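Side-chain contacts in enoyl-acyl carrier protein reductase (Uncultured bacterium, PDB 6KIA), which reduces enoyl groups carried on acyl carrier protein, binds NADH, and is a novel reductase type associated with triclosan resistance: residues G54-D57 with A61-A64; T72-A75 with G79-I82; K140-L145 with A221-R226. All coordinates share one frame; numbering follows the deposited sequence.

The three contacts follow one another along the chain without interleaving. Interactions 1 and 2 have centres about 17 Å apart and do not touch. Interaction 1 is a beta hairpin at the end of strand 47-56, while interaction 2 packs helix 67-77 on the next strand of the same sheet, 80-83. Interaction 3 joins helices 120-146 and 221-229, with its centre about 19 Å from that of interaction 2. These two do touch: Arg80 forms a salt bridge with Glu144, and Ile82 packs on helix 120-146. Together they follow the Rossmann-like sheet from a hairpin near the bound NADH to a buried helix pair packed beside the sheet.

Interaction 1 of 3, residues G54-D57 with A61-A64; sequences GRRD and ALRA
Arg56 and Leu62 meet on one face of a short beta hairpin. Leu62 CG lies over the centre of the Arg56 guanidinium, 3.7 Å from Arg56 CZ, and Leu62 CD2 covers the NE end of the same group. The Arg56 chain reaches this place by bending at CG (chi2 -89°). On the face of Arg55 and Arg63 the covered guanidinium is that of Arg63. Arg55 CB sits over its centre, 3.9 Å from Arg63 CZ. The guanidinium planes of Arg55 and Arg63 are turned 51° apart.

Backbone bonds set this pairing. Arg55 and Arg63 form an antiparallel hydrogen-bonded pair, with Arg55 N to Arg63 O at 3.0 Å and Arg63 N to Arg55 O at 2.7 Å. Arg56 and Leu62 are the neighbouring non-hydrogen-bonded pair. Towards the turn, Asp57 N donates to Ala61 O at 3.0 Å. Ala61 N does not use the Asp57 carbonyl. It donates to Asp57 OD1 at 2.8 Å, from above the carboxylate plane. At the other end Gly54 has a positive phi, and its CA passes 3.3 Å from Arg63 O.

Further out, Glu69 forms a salt bridge with Arg63 NH1 and a long, weak ion pair with Arg55. Arg63 NH1 also donates to Ala64 O. The Arg56 side chain lies about 7 Å from the bound NADH.

Asp57 OD1 thus stands where a backbone carbonyl would be expected to accept from Ala61 N. The Glu69 carboxylate would be expected to offset the two like charges of Arg55 and Arg63. Arg56 NE is buried without a polar partner in the model; NH1 bonds to Asn60 O in the turn, and Leu62, Met87 and Leu92 pack round the side chain.

Interaction 2 of 3, residues T72-A75 with G79-I82; sequences TAEA and GRII
Glu74 and Ile81 carry this contact, the acid reaching across from its helix to the strand backbone. The Glu74 chain is extended beyond CG (chi2 -173°), which brings its carboxylate alongside the start of strand 80-83. OE2 accepts from Ile81 N at 3.0 Å. The bond is nearly straight, 174° at the hydrogen. It uses the anti side of the carboxylate, with the donor somewhat out of its plane. On the way, Glu74 CG passes 3.9 Å from Ile81 CB and also lies close to Gly79 O. One side chain thus covers the strand with its methylenes and bonds it with its oxygen.

Ile81 answers from the strand. Its CB points toward the helix, and CG1 leads its CD1 methyl onto Ala73. CD1 meets Ala73 CB at 3.5 Å, a close approach for two carbons, and also presses on the Ala73 carbonyl. Its chi2 of 147° is off the usual staggered value, consistent with a snug fit. Arg80 points the other way. Its CB only brushes Glu74 OE2 at 4.1 Å, and its NE is 4.3 Å from that oxygen, too far for a salt bridge. Arg80 NH1 is instead paired with Glu144. Nearer the connecting turn, Gly79 N donates to Glu74 O at 3.3 Å.

The contact is packing between consecutive elements of an alpha/beta fold: helix 67-77 turns back at once into strand 80-83. That strand bonds through the backbones of Arg80 and Ile82 to Gly50 of parallel strand 47-56. Ile81 also touches Thr52 on that strand. Ile82 points away from helix 67-77 and packs on Val141, Glu144 and Leu145 of helix 120-146, so the two helices cover opposite faces of strand 80-83.

Interaction 3 of 3, residues K140-L145 with A221-R226; sequences KVMAEL and AAIRAR
This is an apolar helix-to-helix contact beside the sheet of the Rossmann-like fold. Helix 120-146 packs on strands 47-56 and 80-83 through Val141 and Leu145, and the first turn of helix 221-229 packs against it through Ile223. The nearest pair of CA atoms, Met142 CA and Ile223 CA, is 7.8 Å apart.

From helix 221-229, Ile223 makes the contact. It points toward helix 120-146 and is extended from CG1 to CD1 (chi2 171°), so its terminal methyl does the touching. It arrives between residues one helical turn apart, Met142 and Leu145, and crosses each side chain at about a right angle. Met142 is bent at chi2 (-58°), which places its sulfur beside the methyl. All three residues are buried, and no hydrogen bond spans the segments.

Arg226, one turn beyond Ile223, adds salt bridges to Asp146 at the end of helix 120-146 and to Asp151 just after it. At the centre of the contact, Ile223 CD1 lies 3.9 Å from Met142 SD. Leu145 CD2 is 4.1 Å from the same Ile223 CD1. The closest pair is Ile223 CD1 and Met142 O, at 3.7 Å.

Interaction 1 of 3, residues G54-D57 with A61-A64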
# COMPACT_ATOMS: atom_id res chain seq x y z
N GLY A 54 -15.41 10.58 0.30
CA GLY A 54 -16.45 11.38 0.93
C GLY A 54 -16.16 11.56 2.41
O GLY A 54 -15.05 11.31 2.86
N ARG A 55 -17.16 12.01 3.16
CA ARG A 55 -16.97 12.17 4.60
C ARG A 55 -18.20 11.63 5.33
O ARG A 55 -19.23 11.35 4.72
CB ARG A 55 -16.75 13.64 4.97
CG ARG A 55 -15.67 14.32 4.14
CD ARG A 55 -14.26 13.98 4.60
NE ARG A 55 -13.29 14.56 3.68
CZ ARG A 55 -12.83 15.80 3.76
NH1 ARG A 55 -13.23 16.60 4.74
NH2 ARG A 55 -11.95 16.24 2.86
N ARG A 56 -18.08 11.49 6.65
CA ARG A 56 -19.21 11.07 7.47
C ARG A 56 -19.82 12.28 8.17
O ARG A 56 -19.10 13.10 8.73
CB ARG A 56 -18.76 10.05 8.53
CG ARG A 56 -18.16 8.75 8.01
CD ARG A 56 -19.22 7.67 7.77
NE ARG A 56 -18.65 6.51 7.08
CZ ARG A 56 -19.36 5.51 6.59
NH1 ARG A 56 -20.69 5.51 6.71
NH2 ARG A 56 -18.75 4.51 5.96
N ASP A 57 -21.14 12.40 8.14
CA ASP A 57 -21.76 13.42 8.98
C ASP A 57 -21.85 12.82 10.38
O ASP A 57 -21.39 11.70 10.60
CB ASP A 57 -23.12 13.87 8.42
CG ASP A 57 -24.09 12.72 8.19
OD1 ASP A 57 -24.03 11.70 8.92
OD2 ASP A 57 -24.92 12.84 7.27
N ALA A 61 -23.46 8.98 8.47
CA ALA A 61 -23.88 8.64 7.11
C ALA A 61 -22.88 9.21 6.12
O ALA A 61 -22.26 10.26 6.38
CB ALA A 61 -25.27 9.17 6.83
N LEU A 62 -22.66 8.52 5.00
CA LEU A 62 -21.73 9.01 3.99
C LEU A 62 -22.25 10.25 3.28
O LEU A 62 -23.43 10.32 2.93
CB LEU A 62 -21.45 7.93 2.95
CG LEU A 62 -20.33 6.94 3.28
CD1 LEU A 62 -20.17 5.95 2.14
CD2 LEU A 62 -19.05 7.69 3.55
N ARG A 63 -21.38 11.22 3.04
CA ARG A 63 -21.79 12.40 2.29
C ARG A 63 -20.71 12.81 1.28
O ARG A 63 -19.52 12.53 1.46
CB ARG A 63 -22.11 13.56 3.23
CG ARG A 63 -20.90 14.15 3.95
CD ARG A 63 -21.21 15.56 4.45
NE ARG A 63 -20.13 16.12 5.26
CZ ARG A 63 -19.07 16.74 4.77
NH1 ARG A 63 -18.92 16.89 3.45
NH2 ARG A 63 -18.14 17.23 5.58
N ALA A 64 -21.14 13.48 0.22
CA ALA A 64 -20.21 14.01 -0.74
C ALA A 64 -19.48 15.20 -0.13
O ALA A 64 -19.90 15.74 0.91
CB ALA A 64 -20.92 14.42 -2.03

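Interaction 2 of 3, residues T72-A75 with G79-I82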
# COMPACT_ATOMS: atom_id res chain seq x y z
N THR A 72 -10.36 22.14 -1.97
CA THR A 72 -9.14 21.76 -1.27
C THR A 72 -8.58 20.43 -1.80
O THR A 72 -7.39 20.33 -2.14
CB THR A 72 -9.38 21.67 0.23
OG1 THR A 72 -9.74 22.97 0.72
CG2 THR A 72 -8.13 21.19 0.96
N ALA A 73 -9.44 19.42 -1.89
CA ALA A 73 -9.05 18.10 -2.37
C ALA A 73 -8.51 18.17 -3.80
O ALA A 73 -7.54 17.48 -4.14
CB ALA A 73 -10.22 17.13 -2.28
N GLU A 74 -9.13 18.98 -4.64
CA GLU A 74 -8.70 19.10 -6.03
C GLU A 74 -7.34 19.80 -6.14
O GLU A 74 -6.53 19.46 -7.01
CB GLU A 74 -9.76 19.84 -6.87
CG GLU A 74 -11.03 19.02 -7.09
CD GLU A 74 -12.02 19.67 -8.05
OE1 GLU A 74 -11.98 20.91 -8.21
OE2 GLU A 74 -12.85 18.94 -8.65
N ALA A 75 -7.08 20.77 -5.26
CA ALA A 75 -5.78 21.43 -5.28
C ALA A 75 -4.70 20.47 -4.80
O ALA A 75 -3.57 20.48 -5.29
CB ALA A 75 -5.80 22.67 -4.42
N GLY A 79 -5.98 18.14 -9.93
CA GLY A 79 -6.90 17.75 -10.97
C GLY A 79 -8.31 17.67 -10.43
O GLY A 79 -8.56 17.93 -9.26
N ARG A 80 -9.23 17.26 -11.28
CA ARG A 80 -10.63 17.17 -10.89
C ARG A 80 -10.92 15.96 -10.01
O ARG A 80 -10.35 14.89 -10.20
CB ARG A 80 -11.53 17.09 -12.12
CG ARG A 80 -11.76 18.41 -12.83
CD ARG A 80 -13.11 18.37 -13.52
NE ARG A 80 -14.09 17.76 -12.62
CZ ARG A 80 -15.20 17.15 -13.02
NH1 ARG A 80 -16.03 16.62 -12.13
NH2 ARG A 80 -15.47 17.06 -14.32
N ILE A 81 -11.78 16.16 -9.03
CA ILE A 81 -12.26 15.06 -8.21
C ILE A 81 -13.74 14.85 -8.50
O ILE A 81 -14.50 15.81 -8.52
CB ILE A 81 -12.01 15.29 -6.71
CG1 ILE A 81 -10.58 14.83 -6.41
CG2 ILE A 81 -12.94 14.47 -5.84
CD1 ILE A 81 -9.90 15.60 -5.37
N ILE A 82 -14.12 13.61 -8.77
CA ILE A 82 -15.52 13.30 -9.03
C ILE A 82 -16.21 13.12 -7.69
O ILE A 82 -15.82 12.26 -6.88
CB ILE A 82 -15.66 12.05 -9.91
CG1 ILE A 82 -15.04 12.33 -11.29
CG2 ILE A 82 -17.13 11.63 -10.05
CD1 ILE A 82 -14.98 11.13 -12.20

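Interaction 3 of 3, residues K140-L145 with A221-R226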
# COMPACT_ATOMS: atom_id res chain seq x y z
N LYS A 140 -21.71 5.46 -10.84
CA LYS A 140 -21.78 6.93 -10.87
C LYS A 140 -20.51 7.59 -11.38
O LYS A 140 -20.54 8.41 -12.32
CB LYS A 140 -22.07 7.49 -9.48
CG LYS A 140 -23.47 8.02 -9.22
CD LYS A 140 -23.36 9.54 -9.06
CE LYS A 140 -24.46 10.13 -8.20
NZ LYS A 140 -24.22 11.58 -7.96
N VAL A 141 -19.39 7.22 -10.76
CA VAL A 141 -18.10 7.80 -11.08
C VAL A 141 -17.73 7.51 -12.53
O VAL A 141 -17.32 8.42 -13.24
CB VAL A 141 -17.00 7.24 -10.16
CG1 VAL A 141 -15.64 7.63 -10.68
CG2 VAL A 141 -17.19 7.76 -8.74
N MET A 142 -17.93 6.28 -12.97
CA MET A 142 -17.55 5.89 -14.32
C MET A 142 -18.45 6.57 -15.35
O MET A 142 -18.01 6.89 -16.47
CB MET A 142 -17.60 4.37 -14.49
CG MET A 142 -16.54 3.65 -13.70
SD MET A 142 -14.86 4.17 -14.11
CE MET A 142 -14.01 3.52 -12.69
N ALA A 143 -19.70 6.79 -14.98
CA ALA A 143 -20.62 7.52 -15.87
C ALA A 143 -20.09 8.92 -16.10
O ALA A 143 -20.00 9.38 -17.25
CB ALA A 143 -22.01 7.57 -15.28
N GLU A 144 -19.64 9.57 -15.01
CA GLU A 144 -19.10 10.92 -15.14
C GLU A 144 -17.74 10.95 -15.87
O GLU A 144 -17.48 11.82 -16.71
CB GLU A 144 -18.98 11.57 -13.77
CG GLU A 144 -18.74 13.06 -13.83
CD GLU A 144 -18.88 13.72 -12.47
OE1 GLU A 144 -19.72 13.27 -11.67
OE2 GLU A 144 -18.13 14.69 -12.20
N LEU A 145 -16.88 9.99 -15.56
CA LEU A 145 -15.56 9.91 -16.14
C LEU A 145 -15.62 9.63 -17.65
O LEU A 145 -14.79 10.12 -18.41
CB LEU A 145 -14.76 8.81 -15.45
CG LEU A 145 -13.30 8.67 -15.83
CD1 LEU A 145 -12.49 9.89 -15.41
CD2 LEU A 145 -12.77 7.39 -15.20
N ALA A 221 -15.40 -1.10 -17.52
CA ALA A 221 -15.40 -1.96 -18.70
C ALA A 221 -15.89 -1.26 -19.96
O ALA A 221 -15.32 -1.47 -21.03
CB ALA A 221 -16.26 -3.22 -18.45
N ALA A 222 -16.95 -0.46 -19.84
CA ALA A 222 -17.52 0.23 -21.00
C ALA A 222 -16.54 1.26 -21.55
O ALA A 222 -16.33 1.37 -22.77
CB ALA A 222 -18.83 0.89 -20.64
N ILE A 223 -15.93 2.02 -20.64
CA ILE A 223 -14.89 2.95 -21.02
C ILE A 223 -13.74 2.23 -21.73
O ILE A 223 -13.27 2.66 -22.79
CB ILE A 223 -14.33 3.71 -19.78
CG1 ILE A 223 -15.41 4.62 -19.19
CG2 ILE A 223 -13.12 4.53 -20.16
CD1 ILE A 223 -15.03 5.24 -17.83
N ARG A 224 -13.26 1.16 -21.10
CA ARG A 224 -12.17 0.34 -21.64
C ARG A 224 -12.48 -0.10 -23.08
O ARG A 224 -11.64 0.03 -23.97
CB ARG A 224 -11.88 -0.87 -20.74
CG ARG A 224 -10.72 -1.70 -21.22
CD ARG A 224 -10.30 -2.78 -20.19
NE ARG A 224 -11.32 -3.83 -20.02
CZ ARG A 224 -12.09 -3.95 -18.94
NH1 ARG A 224 -11.98 -3.09 -17.93
NH2 ARG A 224 -12.98 -4.93 -18.87
N ALA A 225 -13.65 -0.69 -23.26
CA ALA A 225 -14.06 -1.16 -24.59
C ALA A 225 -14.07 -0.02 -25.62
O ALA A 225 -13.58 -0.18 -26.74
CB ALA A 225 -15.42 -1.81 -24.51
N ARG A 226 -14.61 1.13 -25.23
CA ARG A 226 -14.75 2.21 -26.19
C ARG A 226 -13.36 2.75 -26.58
O ARG A 226 -13.09 3.04 -27.76
CB ARG A 226 -15.65 3.33 -25.64
CG ARG A 226 -15.56 4.67 -26.39
CD ARG A 226 -16.50 5.73 -25.82
NE ARG A 226 -16.14 6.15 -24.47
CZ ARG A 226 -15.22 7.08 -24.21
NH1 ARG A 226 -14.56 7.64 -25.22
NH2 ARG A 226 -14.95 7.42 -22.96